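Local coordinates for microtubule-associated protein 1A/1B, light chain 3 (Trypanosoma brucei brucei, PDB 3W1Y) that belongs to the ubiquitin-like Atg8 family of autophagy proteins and probably becomes attached to membranes through phosphatidylethanolamine, at residues P31-I36 with K69-E74. Sequence-based numbering, arbitrary orientation.
Sequences PKHIPI and KFLLPE
K32, just before strand 33-40, meets E74, just beyond strand 68-73. Its carbonyl O accepts a hydrogen bond from the backbone N of E74 (2.8 Å), and the extended lysine chain passes close to the glutamate, CG lying 3.5 Å from E74 OE2. K32 NZ remains 5.4 Å from that oxygen, so the opposite charges probably attract without forming a salt bridge. Next, H33 lays its ring against the backbone of P73: P73 CA sits over one face, 4.1 Å from the ring centroid, a CH-pi contact. Theirs is a non-hydrogen-bonded pair, so the N-H that P73 lacks costs no bond to 31-36. I34 and L72 form an antiparallel hydrogen-bonded pair, the N of I34 giving a 2.7 Å bond to L72 O and the N of L72 returning one to I34 O. With CG1 beside its own backbone N (chi1 -52°), I34 brings CG1 and CD1 against CA and CB of E74. P35 likewise suits its non-hydrogen-bonded pair with L71; its CB touches L71 CD1 on the face away from I34. I36 repeats the reciprocal bonding with F70, while its CD1 meets L72 CD1 at 4.1 Å. On the opposite face from P35 and L71, I34 packs against helix 112-119, F70 against helix 78-88, and I36 and L72 against both, as apolar side chains do between sheet and helices in the ubiquitin-like fold. In this chain, strand 68-73 is an outermost strand of the sheet. The chemistry implies that backbone bonds fix the register, while apolar side chains anchor this edge to the core and K32 and E74 place their charged groups where strand 33-40 begins.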
loop_
_atom_site.group_PDB
_atom_site.type_symbol
_atom_site.label_atom_id
_atom_site.label_comp_id
_atom_site.label_asym_id
_atom_site.label_seq_id
_atom_site.Cartn_x
_atom_site.Cartn_y
_atom_site.Cartn_z
ATOM N N PRO A 31 -10.369 -9.903 -22.762
ATOM C CA PRO A 31 -9.147 -9.465 -23.490
ATOM C C PRO A 31 -8.559 -8.141 -22.970
ATOM O O PRO A 31 -7.454 -7.768 -23.343
ATOM C CB PRO A 31 -9.629 -9.318 -24.944
ATOM C CG PRO A 31 -11.188 -9.007 -24.799
ATOM C CD PRO A 31 -11.622 -9.758 -23.562
ATOM N N LYS A 32 -9.300 -7.431 -22.129
ATOM C CA LYS A 32 -8.803 -6.199 -21.515
ATOM C C LYS A 32 -8.462 -6.406 -20.015
ATOM O O LYS A 32 -8.257 -5.443 -19.284
ATOM C CB LYS A 32 -9.836 -5.071 -21.711
ATOM C CG LYS A 32 -9.998 -4.625 -23.184
ATOM C CD LYS A 32 -11.038 -3.486 -23.330
ATOM C CE LYS A 32 -11.243 -3.170 -24.819
ATOM N NZ LYS A 32 -12.035 -1.913 -25.062
ATOM N N HIS A 33 -8.409 -7.655 -19.570
ATOM C CA HIS A 33 -8.044 -7.947 -18.203
ATOM C C HIS A 33 -6.673 -8.616 -18.108
ATOM O O HIS A 33 -6.217 -9.290 -19.019
ATOM C CB HIS A 33 -9.134 -8.759 -17.473
ATOM C CG HIS A 33 -10.417 -7.991 -17.261
ATOM N ND1 HIS A 33 -10.980 -7.797 -16.017
ATOM C CD2 HIS A 33 -11.218 -7.346 -18.137
ATOM C CE1 HIS A 33 -12.077 -7.072 -16.140
ATOM N NE2 HIS A 33 -12.239 -6.780 -17.418
ATOM N N ILE A 34 -6.032 -8.408 -16.967
ATOM C CA ILE A 34 -4.683 -8.877 -16.709
ATOM C C ILE A 34 -4.776 -10.032 -15.713
ATOM O O ILE A 34 -5.289 -9.859 -14.607
ATOM C CB ILE A 34 -3.820 -7.710 -16.133
ATOM C CG1 ILE A 34 -3.919 -6.448 -17.039
ATOM C CG2 ILE A 34 -2.352 -8.175 -15.820
ATOM C CD1 ILE A 34 -3.451 -6.653 -18.549
ATOM N N PRO A 35 -4.303 -11.230 -16.117
ATOM C CA PRO A 35 -4.194 -12.340 -15.151
ATOM C C PRO A 35 -2.928 -12.236 -14.301
ATOM O O PRO A 35 -1.821 -12.124 -14.822
ATOM C CB PRO A 35 -4.196 -13.592 -16.027
ATOM C CG PRO A 35 -3.695 -13.112 -17.392
ATOM C CD PRO A 35 -3.931 -11.622 -17.495
ATOM N N ILE A 36 -3.117 -12.293 -12.985
ATOM C CA ILE A 36 -2.091 -12.020 -12.024
ATOM C C ILE A 36 -1.972 -13.208 -11.068
ATOM O O ILE A 36 -2.971 -13.714 -10.550
ATOM C CB ILE A 36 -2.419 -10.733 -11.234
ATOM C CG1 ILE A 36 -2.634 -9.560 -12.192
ATOM C CG2 ILE A 36 -1.331 -10.417 -10.164
ATOM C CD1 ILE A 36 -3.236 -8.303 -11.520
ATOM N N LYS A 69 -4.726 -15.615 -7.202
ATOM C CA LYS A 69 -4.850 -15.188 -8.574
ATOM C C LYS A 69 -5.883 -14.091 -8.667
ATOM O O LYS A 69 -6.866 -14.083 -7.931
ATOM C CB LYS A 69 -5.351 -16.323 -9.442
ATOM C CG LYS A 69 -4.417 -17.501 -9.558
ATOM C CD LYS A 69 -5.233 -18.635 -10.124
ATOM C CE LYS A 69 -4.358 -19.745 -10.556
ATOM N NZ LYS A 69 -5.184 -20.937 -10.864
ATOM N N PHE A 70 -5.665 -13.165 -9.588
ATOM C CA PHE A 70 -6.599 -12.070 -9.818
ATOM C C PHE A 70 -6.752 -11.944 -11.315
ATOM O O PHE A 70 -5.887 -12.346 -12.048
ATOM C CB PHE A 70 -6.052 -10.747 -9.223
ATOM C CG PHE A 70 -5.926 -10.759 -7.726
ATOM C CD1 PHE A 70 -4.837 -11.353 -7.104
ATOM C CD2 PHE A 70 -6.919 -10.202 -6.924
ATOM C CE1 PHE A 70 -4.734 -11.390 -5.697
ATOM C CE2 PHE A 70 -6.810 -10.236 -5.528
ATOM C CZ PHE A 70 -5.706 -10.829 -4.925
ATOM N N LEU A 71 -7.870 -11.370 -11.747
ATOM C CA LEU A 71 -8.087 -10.996 -13.127
ATOM C C LEU A 71 -8.599 -9.556 -13.120
ATOM O O LEU A 71 -9.765 -9.294 -12.842
ATOM C CB LEU A 71 -9.084 -11.966 -13.762
ATOM C CG LEU A 71 -9.328 -11.854 -15.262
ATOM C CD1 LEU A 71 -8.023 -11.992 -16.060
ATOM C CD2 LEU A 71 -10.386 -12.907 -15.726
ATOM N N LEU A 72 -7.718 -8.600 -13.376
ATOM C CA LEU A 72 -8.089 -7.209 -13.137
ATOM C C LEU A 72 -8.035 -6.385 -14.406
ATOM O O LEU A 72 -7.268 -6.715 -15.328
ATOM C CB LEU A 72 -7.210 -6.604 -12.040
ATOM C CG LEU A 72 -7.338 -7.213 -10.630
ATOM C CD1 LEU A 72 -6.419 -6.504 -9.636
ATOM C CD2 LEU A 72 -8.820 -7.187 -10.112
ATOM N N PRO A 73 -8.840 -5.305 -14.473
ATOM C CA PRO A 73 -8.811 -4.467 -15.695
ATOM C C PRO A 73 -7.407 -3.921 -16.033
ATOM O O PRO A 73 -6.624 -3.583 -15.115
ATOM C CB PRO A 73 -9.809 -3.323 -15.375
ATOM C CG PRO A 73 -10.727 -3.860 -14.281
ATOM C CD PRO A 73 -9.792 -4.789 -13.456
ATOM N N GLU A 74 -7.084 -3.841 -17.325
ATOM C CA GLU A 74 -5.800 -3.291 -17.769
ATOM C C GLU A 74 -5.632 -1.829 -17.336
ATOM O O GLU A 74 -4.503 -1.351 -17.157
ATOM C CB GLU A 74 -5.632 -3.425 -19.293
ATOM C CG GLU A 74 -6.769 -2.800 -20.148
ATOM C CD GLU A 74 -6.595 -3.004 -21.664
ATOM O OE1 GLU A 74 -5.716 -3.799 -22.107
ATOM O OE2 GLU A 74 -7.368 -2.381 -22.431
#